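Side-chain contacts in hypothetical protein Atu2144 (Agrobacterium tumefaciens, PDB 2ODF), which is of unknown function but belongs to the N-formylglutamate amidohydrolase family, within the zinc exopeptidase clan, and may therefore be a metal-dependent hydrolase: residues F82-L85 against V86-N90; N175-R178 against L179-M183; L230-N233 against E234-A238. One frame throughout, in Å; residues are numbered along the deposited sequence.

Contact 1 of 3, residues F82-L85 against V86-N90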
ATOM      1  N   PHE A  82       0.389   1.004  16.644  1.00 17.73           N
ATOM      2  CA  PHE A  82       1.327  -0.112  16.601  1.00 17.80           C
ATOM      3  C   PHE A  82       2.694   0.289  16.108  1.00 17.10           C
ATOM      4  O   PHE A  82       2.855   1.327  15.442  1.00 16.57           O
ATOM      5  CB  PHE A  82       0.740  -1.273  15.750  1.00 18.59           C
ATOM      6  CG  PHE A  82      -0.572  -1.773  16.296  1.00 17.21           C
ATOM      7  CD1 PHE A  82      -0.608  -2.759  17.260  1.00 18.89           C
ATOM      8  CD2 PHE A  82      -1.754  -1.154  15.929  1.00 18.37           C
ATOM      9  CE1 PHE A  82      -1.809  -3.141  17.818  1.00 19.35           C
ATOM     10  CE2 PHE A  82      -2.934  -1.535  16.462  1.00 17.98           C
ATOM     11  CZ  PHE A  82      -2.969  -2.527  17.407  1.00 18.90           C
ATOM     12  N   SER A  83       3.676  -0.550  16.458  1.00 16.68           N
ATOM     13  CA  SER A  83       5.082  -0.241  16.327  1.00 16.79           C
ATOM     14  C   SER A  83       5.558  -0.045  14.906  1.00 17.02           C
ATOM     15  O   SER A  83       5.153  -0.794  13.971  1.00 17.47           O
ATOM     16  CB  SER A  83       5.928  -1.354  16.943  1.00 16.88           C
ATOM     17  OG  SER A  83       7.306  -1.098  16.773  1.00 14.79           O
ATOM     18  N   ARG A  84       6.467   0.919  14.778  1.00 16.77           N
ATOM     19  CA  ARG A  84       7.206   1.186  13.543  1.00 17.13           C
ATOM     20  C   ARG A  84       8.040  -0.037  13.103  1.00 17.23           C
ATOM     21  O   ARG A  84       8.544  -0.070  11.970  1.00 16.66           O
ATOM     22  CB  ARG A  84       8.153   2.380  13.733  1.00 16.22           C
ATOM     23  CG  ARG A  84       9.296   2.133  14.776  1.00 16.50           C
ATOM     24  CD  ARG A  84      10.230   3.313  14.913  1.00 18.62           C
ATOM     25  NE  ARG A  84      10.879   3.633  13.649  1.00 18.29           N
ATOM     26  CZ  ARG A  84      11.806   4.564  13.471  1.00 20.83           C
ATOM     27  NH1 ARG A  84      12.198   5.325  14.477  1.00 24.22           N
ATOM     28  NH2 ARG A  84      12.314   4.755  12.267  1.00 21.73           N
ATOM     29  N   LEU A  85       8.269  -0.977  14.022  1.00 17.57           N
ATOM     30  CA  LEU A  85       8.965  -2.227  13.652  1.00 17.60           C
ATOM     31  C   LEU A  85       8.156  -3.085  12.697  1.00 17.41           C
ATOM     32  O   LEU A  85       8.749  -3.788  11.864  1.00 17.64           O
ATOM     33  CB  LEU A  85       9.340  -3.049  14.869  1.00 18.43           C
ATOM     34  CG  LEU A  85      10.450  -2.498  15.762  1.00 18.26           C
ATOM     35  CD1 LEU A  85      10.435  -3.287  17.048  1.00 18.92           C
ATOM     36  CD2 LEU A  85      11.769  -2.564  15.102  1.00 19.48           C
ATOM     37  N   VAL A  86       6.826  -3.030  12.800  1.00 16.54           N
ATOM     38  CA  VAL A  86       5.954  -3.765  11.911  1.00 17.44           C
ATOM     39  C   VAL A  86       5.788  -3.004  10.582  1.00 17.72           C
ATOM     40  O   VAL A  86       5.971  -3.559   9.496  1.00 17.41           O
ATOM     41  CB  VAL A  86       4.585  -4.083  12.560  1.00 18.14           C
ATOM     42  CG1 VAL A  86       3.720  -4.921  11.591  1.00 17.13           C
ATOM     43  CG2 VAL A  86       4.802  -4.878  13.858  1.00 16.85           C
ATOM     44  N   TYR A  87       5.491  -1.714  10.676  1.00 17.13           N
ATOM     45  CA  TYR A  87       5.462  -0.851   9.495  1.00 16.62           C
ATOM     46  C   TYR A  87       5.776   0.569   9.958  1.00 16.57           C
ATOM     47  O   TYR A  87       5.056   1.118  10.816  1.00 17.86           O
ATOM     48  CB  TYR A  87       4.111  -0.896   8.726  1.00 16.24           C
ATOM     49  CG  TYR A  87       4.261  -0.237   7.371  1.00 16.49           C
ATOM     50  CD1 TYR A  87       4.495   1.135   7.274  1.00 17.87           C
ATOM     51  CD2 TYR A  87       4.264  -0.977   6.194  1.00 17.47           C
ATOM     52  CE1 TYR A  87       4.714   1.744   6.048  1.00 16.77           C
ATOM     53  CE2 TYR A  87       4.468  -0.359   4.962  1.00 16.12           C
ATOM     54  CZ  TYR A  87       4.715   1.012   4.903  1.00 16.55           C
ATOM     55  OH  TYR A  87       4.961   1.673   3.701  1.00 14.82           O
ATOM     56  N   ASP A  88       6.833   1.155   9.399  1.00 16.22           N
ATOM     57  CA  ASP A  88       7.195   2.541   9.693  1.00 15.71           C
ATOM     58  C   ASP A  88       6.347   3.447   8.815  1.00 15.50           C
ATOM     59  O   ASP A  88       6.618   3.618   7.631  1.00 14.59           O
ATOM     60  CB  ASP A  88       8.692   2.797   9.457  1.00 15.37           C
ATOM     61  CG  ASP A  88       9.135   4.170   9.959  1.00 16.47           C
ATOM     62  OD1 ASP A  88       8.271   5.075  10.073  1.00 18.82           O
ATOM     63  OD2 ASP A  88      10.337   4.332  10.248  1.00 18.99           O
ATOM     64  N   CYS A  89       5.297   4.009   9.403  1.00 15.87           N
ATOM     65  CA  CYS A  89       4.334   4.792   8.627  1.00 16.21           C
ATOM     66  C   CYS A  89       4.917   6.086   8.058  1.00 16.75           C
ATOM     67  O   CYS A  89       4.273   6.736   7.236  1.00 18.05           O
ATOM     68  CB  CYS A  89       3.098   5.060   9.448  1.00 16.35           C
ATOM     69  SG  CYS A  89       2.064   3.629   9.590  1.00 19.52           S
ATOM     70  N   ASN A  90       6.126   6.453   8.473  1.00 16.03           N
ATOM     71  CA  ASN A  90       6.828   7.576   7.860  1.00 16.76           C
ATOM     72  C   ASN A  90       7.725   7.104   6.711  1.00 15.50           C
ATOM     73  O   ASN A  90       8.677   7.774   6.380  1.00 15.37           O
ATOM     74  CB  ASN A  90       7.686   8.334   8.902  1.00 16.77           C
ATOM     75  CG  ASN A  90       8.101   9.738   8.424  1.00 17.04           C
ATOM     76  OD1 ASN A  90       7.446  10.337   7.580  1.00 17.34           O
ATOM     77  ND2 ASN A  90       9.165  10.266   8.999  1.00 19.05           N
TER
HETATM   78  O   HOH W   1       3.242   1.535  12.719  1.00 20.75           O
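R84 and D88 run side by side, pointing the same way, and join at their ends in a salt bridge: NH2 of R84 lies 2.9 Å from OD2 of D88. Guanidinium and carboxylate stand 75° apart, the oxygen lies tilted out of the guanidinium plane, and the nitrogen meets OD2 on its syn side. NE of R84 is farther from OD2 of D88, at 3.5 Å, and only NH2 counts as hydrogen-bonded. R84 starts with CG between its backbone N and carbonyl carbon (chi1 65°) and, after an extended chi2, bends at chi3, which brings the guanidinium over to D88. On D88, CG anti to the backbone N (chi1 -171°) carries the carboxylate alongside.

Between these residues the chain, a loop following strand 77-80, turns back on itself, CA of R84 and CA of D88 being 4.1 Å apart. O of S83 accepts from V86 N at 3.0 Å, with the donor well above the carbonyl plane, and only weakly from Y87 N. OG of S83 closes an ST turn with L85 N at 2.9 Å, and also bonds to O of A57. Water 1 lies between O of F82 (2.8 Å) and O of Y87 (2.7 Å), within hydrogen-bonding distance of both.

The other oxygen of D88 is occupied as well: OD1 accepts from N90 N in an Asx turn and bonds to NE2 of H33. These bonds on both oxygens should restrict the buried carboxylate's rotation about chi2, and the bond to NE2 would help hold the H33 ring in its orientation.

Contact 2 of 3, residues N175-R178 against L179-M183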
ATOM      1  N   ASN A 175      10.566  20.763   0.964  1.00 19.95           N
ATOM      2  CA  ASN A 175      10.703  21.888   0.027  1.00 20.26           C
ATOM      3  C   ASN A 175       9.917  23.146   0.403  1.00 20.53           C
ATOM      4  O   ASN A 175      10.008  24.181  -0.291  1.00 21.48           O
ATOM      5  CB  ASN A 175      10.414  21.433  -1.427  1.00 20.39           C
ATOM      6  CG  ASN A 175       8.937  21.021  -1.691  1.00 23.14           C
ATOM      7  OD1 ASN A 175       7.981  21.508  -1.044  1.00 25.18           O
ATOM      8  ND2 ASN A 175       8.753  20.140  -2.699  1.00 21.44           N
ATOM      9  N   ASP A 176       9.135  23.064   1.484  1.00 19.11           N
ATOM     10  CA  ASP A 176       8.477  24.200   2.062  1.00 19.39           C
ATOM     11  C   ASP A 176       9.079  24.507   3.425  1.00 18.99           C
ATOM     12  O   ASP A 176       8.831  23.779   4.412  1.00 19.20           O
ATOM     13  CB  ASP A 176       6.988  23.912   2.182  1.00 19.72           C
ATOM     14  CG  ASP A 176       6.222  25.014   2.891  1.00 19.43           C
ATOM     15  OD1 ASP A 176       6.757  26.112   3.177  1.00 21.30           O
ATOM     16  OD2 ASP A 176       5.042  24.757   3.154  1.00 21.63           O
ATOM     17  N   SER A 177       9.838  25.593   3.494  1.00 18.07           N
ATOM     18  CA  SER A 177      10.534  25.963   4.742  1.00 18.43           C
ATOM     19  C   SER A 177       9.862  27.049   5.582  1.00 17.89           C
ATOM     20  O   SER A 177      10.471  27.539   6.530  1.00 17.34           O
ATOM     21  CB  SER A 177      11.961  26.445   4.403  1.00 18.66           C
ATOM     22  OG  SER A 177      11.895  27.668   3.676  1.00 18.71           O
ATOM     23  N   ARG A 178       8.639  27.440   5.237  1.00 17.89           N
ATOM     24  CA  ARG A 178       8.061  28.663   5.787  1.00 17.80           C
ATOM     25  C   ARG A 178       7.913  28.576   7.315  1.00 17.45           C
ATOM     26  O   ARG A 178       8.408  29.432   8.042  1.00 16.91           O
ATOM     27  CB  ARG A 178       6.697  28.989   5.151  1.00 17.42           C
ATOM     28  CG  ARG A 178       6.729  29.378   3.670  1.00 17.40           C
ATOM     29  CD  ARG A 178       5.310  29.471   3.091  1.00 19.15           C
ATOM     30  NE  ARG A 178       4.654  28.155   3.065  1.00 18.20           N
ATOM     31  CZ  ARG A 178       3.354  27.947   2.920  1.00 20.67           C
ATOM     32  NH1 ARG A 178       2.510  28.958   2.802  1.00 21.38           N
ATOM     33  NH2 ARG A 178       2.877  26.711   2.930  1.00 18.08           N
ATOM     34  N   LEU A 179       7.208  27.567   7.798  1.00 16.85           N
ATOM     35  CA  LEU A 179       7.055  27.409   9.251  1.00 17.47           C
ATOM     36  C   LEU A 179       8.387  27.145   9.928  1.00 17.57           C
ATOM     37  O   LEU A 179       8.676  27.714  10.978  1.00 17.34           O
ATOM     38  CB  LEU A 179       6.050  26.315   9.600  1.00 17.32           C
ATOM     39  CG  LEU A 179       5.732  26.107  11.100  1.00 17.25           C
ATOM     40  CD1 LEU A 179       5.438  27.402  11.850  1.00 15.84           C
ATOM     41  CD2 LEU A 179       4.553  25.103  11.249  1.00 18.11           C
ATOM     42  N   ALA A 180       9.210  26.295   9.329  1.00 18.25           N
ATOM     43  CA  ALA A 180      10.501  25.961   9.895  1.00 18.33           C
ATOM     44  C   ALA A 180      11.348  27.221  10.085  1.00 18.47           C
ATOM     45  O   ALA A 180      11.954  27.414  11.134  1.00 18.42           O
ATOM     46  CB  ALA A 180      11.254  24.947   8.988  1.00 17.72           C
ATOM     47  N   ASP A 181      11.424  28.036   9.034  1.00 19.47           N
ATOM     48  CA  ASP A 181      12.189  29.284   9.056  1.00 19.48           C
ATOM     49  C   ASP A 181      11.722  30.184  10.190  1.00 19.56           C
ATOM     50  O   ASP A 181      12.540  30.754  10.900  1.00 19.65           O
ATOM     51  CB  ASP A 181      12.030  30.055   7.734  1.00 19.71           C
ATOM     52  CG  ASP A 181      12.767  29.412   6.557  1.00 19.54           C
ATOM     53  OD1 ASP A 181      13.633  28.539   6.773  1.00 19.12           O
ATOM     54  OD2 ASP A 181      12.464  29.777   5.382  1.00 19.75           O
ATOM     55  N   ALA A 182      10.408  30.337  10.328  1.00 19.25           N
ATOM     56  CA  ALA A 182       9.816  31.141  11.381  1.00 19.51           C
ATOM     57  C   ALA A 182      10.201  30.600  12.767  1.00 20.04           C
ATOM     58  O   ALA A 182      10.531  31.376  13.667  1.00 20.71           O
ATOM     59  CB  ALA A 182       8.291  31.182  11.236  1.00 19.10           C
ATOM     60  N   MET A 183      10.144  29.282  12.946  1.00 19.49           N
ATOM     61  CA  MET A 183      10.487  28.652  14.228  1.00 18.61           C
ATOM     62  C   MET A 183      11.992  28.732  14.528  1.00 19.95           C
ATOM     63  O   MET A 183      12.409  28.979  15.683  1.00 19.94           O
ATOM     64  CB  MET A 183      10.031  27.180  14.249  1.00 18.70           C
ATOM     65  CG  MET A 183       8.529  26.988  14.395  1.00 18.47           C
ATOM     66  SD  MET A 183       7.874  25.276  14.396  1.00 12.28           S
ATOM     67  CE  MET A 183       8.326  24.745  16.080  1.00 18.33           C
TER
HETATM   68  O   HOH W   2       8.396  24.374   7.034  1.00 15.57           O
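The backbone N of D181 donates to O of S177 at 2.7 Å, arriving nearly in line with the C=O bond. It is an early i-to-i+4 bond of helix 178-186, whose N-cap position S177 occupies, and an Asx turn at D176 leads into it. The side chains of the same two residues repeat the link. OG of S177 donates to OD2 of D181 at 2.8 Å, coming from above the carboxylate plane, 45° out of it. A chi1 of 67° sets OG of S177 over the backbone; the hydroxyl meets the aspartate, and the S177 side chain makes no capping bond. A180 N donates to water 2 at 3.1 Å, and the water donates in turn to O of D176. The second oxygen of D181, OD1, forms a salt bridge with R196, so the carboxylate ties the helix start to strand 194-196.

R178 continues the helix with a bond from A182 N to its O, while its own side chain folds back to D176. The guanidinium grips the carboxylate side-on in a bidentate salt bridge, NE to OD1 and NH2 to OD2, and NH2 also bonds to O of G218. Both aspartate oxygens lie almost in the guanidinium plane. OD1 of D176 takes two donors from opposite faces of its plane: R178 NE at 2.9 Å and R178 N at 3.1 Å.

Contact 3 of 3, residues L230-N233 against E234-A238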
ATOM      1  N   LEU A 230      15.047  14.358  27.033  1.00 21.35           N
ATOM      2  CA  LEU A 230      14.416  15.592  27.455  1.00 21.42           C
ATOM      3  C   LEU A 230      12.937  15.390  27.747  1.00 21.00           C
ATOM      4  O   LEU A 230      12.276  16.266  28.291  1.00 20.45           O
ATOM      5  CB  LEU A 230      14.592  16.665  26.376  1.00 21.42           C
ATOM      6  CG  LEU A 230      16.020  17.078  26.036  1.00 23.62           C
ATOM      7  CD1 LEU A 230      16.024  17.939  24.753  1.00 25.12           C
ATOM      8  CD2 LEU A 230      16.677  17.801  27.213  1.00 24.17           C
ATOM      9  N   ILE A 231      12.393  14.245  27.367  1.00 21.36           N
ATOM     10  CA  ILE A 231      10.964  14.015  27.565  1.00 21.33           C
ATOM     11  C   ILE A 231      10.688  12.668  28.196  1.00 22.12           C
ATOM     12  O   ILE A 231       9.751  11.952  27.801  1.00 21.53           O
ATOM     13  CB  ILE A 231      10.181  14.225  26.238  1.00 21.31           C
ATOM     14  CG1 ILE A 231      10.749  13.330  25.128  1.00 20.39           C
ATOM     15  CG2 ILE A 231      10.210  15.723  25.849  1.00 21.04           C
ATOM     16  CD1 ILE A 231      10.031  13.463  23.790  1.00 20.34           C
ATOM     17  N   ALA A 232      11.474  12.348  29.221  1.00 22.78           N
ATOM     18  CA  ALA A 232      11.449  11.003  29.793  1.00 23.51           C
ATOM     19  C   ALA A 232      10.418  10.811  30.905  1.00 24.33           C
ATOM     20  O   ALA A 232      10.108   9.679  31.248  1.00 25.18           O
ATOM     21  CB  ALA A 232      12.844  10.618  30.278  1.00 24.25           C
ATOM     22  N   ASN A 233       9.888  11.886  31.479  1.00 23.84           N
ATOM     23  CA  ASN A 233       8.816  11.784  32.469  1.00 24.59           C
ATOM     24  C   ASN A 233       7.772  12.867  32.240  1.00 24.56           C
ATOM     25  O   ASN A 233       7.924  13.688  31.340  1.00 23.91           O
ATOM     26  CB  ASN A 233       9.372  11.819  33.904  1.00 25.05           C
ATOM     27  CG  ASN A 233      10.242  13.022  34.166  1.00 25.43           C
ATOM     28  OD1 ASN A 233       9.831  14.151  33.957  1.00 27.12           O
ATOM     29  ND2 ASN A 233      11.464  12.783  34.631  1.00 29.86           N
ATOM     30  N   GLU A 234       6.709  12.857  33.032  1.00 24.93           N
ATOM     31  CA  GLU A 234       5.612  13.797  32.843  1.00 25.89           C
ATOM     32  C   GLU A 234       5.997  15.264  32.973  1.00 25.34           C
ATOM     33  O   GLU A 234       5.509  16.076  32.215  1.00 25.19           O
ATOM     34  CB  GLU A 234       4.467  13.534  33.808  1.00 27.01           C
ATOM     35  CG  GLU A 234       3.426  12.577  33.295  1.00 33.19           C
ATOM     36  CD  GLU A 234       3.615  11.167  33.819  1.00 40.15           C
ATOM     37  OE1 GLU A 234       4.735  10.862  34.317  1.00 43.86           O
ATOM     38  OE2 GLU A 234       2.637  10.369  33.726  1.00 44.70           O
ATOM     39  N   GLY A 235       6.846  15.604  33.937  1.00 25.49           N
ATOM     40  CA  GLY A 235       7.263  17.009  34.124  1.00 24.88           C
ATOM     41  C   GLY A 235       8.064  17.548  32.957  1.00 24.17           C
ATOM     42  O   GLY A 235       7.812  18.672  32.486  1.00 24.76           O
ATOM     43  N   GLU A 236       9.007  16.736  32.482  1.00 23.92           N
ATOM     44  CA  GLU A 236       9.855  17.071  31.325  1.00 23.98           C
ATOM     45  C   GLU A 236       9.011  17.202  30.083  1.00 22.91           C
ATOM     46  O   GLU A 236       9.234  18.100  29.272  1.00 23.65           O
ATOM     47  CB  GLU A 236      10.935  16.019  31.106  1.00 23.97           C
ATOM     48  CG  GLU A 236      12.004  15.940  32.223  1.00 25.41           C
ATOM     49  CD  GLU A 236      12.883  14.690  32.129  1.00 26.94           C
ATOM     50  OE1 GLU A 236      12.748  13.909  31.157  1.00 28.82           O
ATOM     51  OE2 GLU A 236      13.736  14.490  33.021  1.00 30.30           O
ATOM     52  N   GLN A 237       8.049  16.304  29.927  1.00 22.00           N
ATOM     53  CA  GLN A 237       7.104  16.364  28.802  1.00 21.71           C
ATOM     54  C   GLN A 237       6.308  17.663  28.794  1.00 21.06           C
ATOM     55  O   GLN A 237       6.212  18.360  27.754  1.00 20.20           O
ATOM     56  CB  GLN A 237       6.183  15.122  28.798  1.00 21.53           C
ATOM     57  CG  GLN A 237       6.971  13.800  28.468  1.00 20.60           C
ATOM     58  CD  GLN A 237       6.318  12.529  28.995  1.00 20.58           C
ATOM     59  OE1 GLN A 237       5.224  12.564  29.573  1.00 19.60           O
ATOM     60  NE2 GLN A 237       6.996  11.391  28.791  1.00 19.59           N
ATOM     61  N   ALA A 238       5.766  18.012  29.955  1.00 20.91           N
ATOM     62  CA  ALA A 238       5.006  19.264  30.120  1.00 20.88           C
ATOM     63  C   ALA A 238       5.879  20.475  29.802  1.00 20.50           C
ATOM     64  O   ALA A 238       5.440  21.419  29.134  1.00 20.82           O
ATOM     65  CB  ALA A 238       4.441  19.377  31.567  1.00 20.88           C
TER
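N233 and E236 cross at about a right angle over the first turn of helix 234-256, where N233 is the N-cap. OD1 of N233 accepts from E236 N at 3.1 Å, nearly straight at the hydrogen (168°) and close to the line of the side-chain C=O bond. With chi1 at 54° the N233 amide folds back toward the helix, which makes this cap possible. E236 answers from the helix: OE1 accepts from A232 N at 2.8 Å, met nearly along its own C-O axis. E236, at N3, thus takes the amide of A232 just before the N-cap, not that of N233 as a capping box would.

The closely fitted part lies on the inner flank, by Q237. CG of Q237 sits 3.0 Å from O of N233 and 3.9 Å from CB of I231, a buried residue that also packs on V65, and Q237 itself touches A64 and L68; the turn is thereby laid against helix 62-73. Beyond CG the Q237 chain is extended and sends NE2 to O of I231 at 3.0 Å. That oxygen lies in the plane of the Q237 amide, but NE2 stands above the carbonyl plane of I231, 45° out of it. Q237 N meanwhile bonds to O of N233, the first i-to-i+4 bond of the helix, made by the N-cap carbonyl.

The outer side is looser. A232, N233, E234 and G235 are exposed, and E234 bends at chi2, touching the preceding segment only lightly. On this outer side ND2 of N233 lies 3.3 Å from OE2 of E236.

Overall arrangement
From the N terminus the three contacts come in series, each closing its own short turn; none nests in or crosses another. Contact 1 closes a bend in the loop between strands 77-80 and 102-103, a buried place where side chains also reach helix 116-143. Contact 2 closes the junction between strand 169-172 and helix 178-186, on the opposite side of the chain's centre from contact 1. Contact 3 closes the start of helix 234-256 after strand 220-227. Their centres lie about 24 to 27 Å apart and their nearest atoms about 13 Å. Each follows a strand of the mixed sheet, and helix 234-256, which opens in contact 3, packs farther along on L179, A182 and M183 of contact 2.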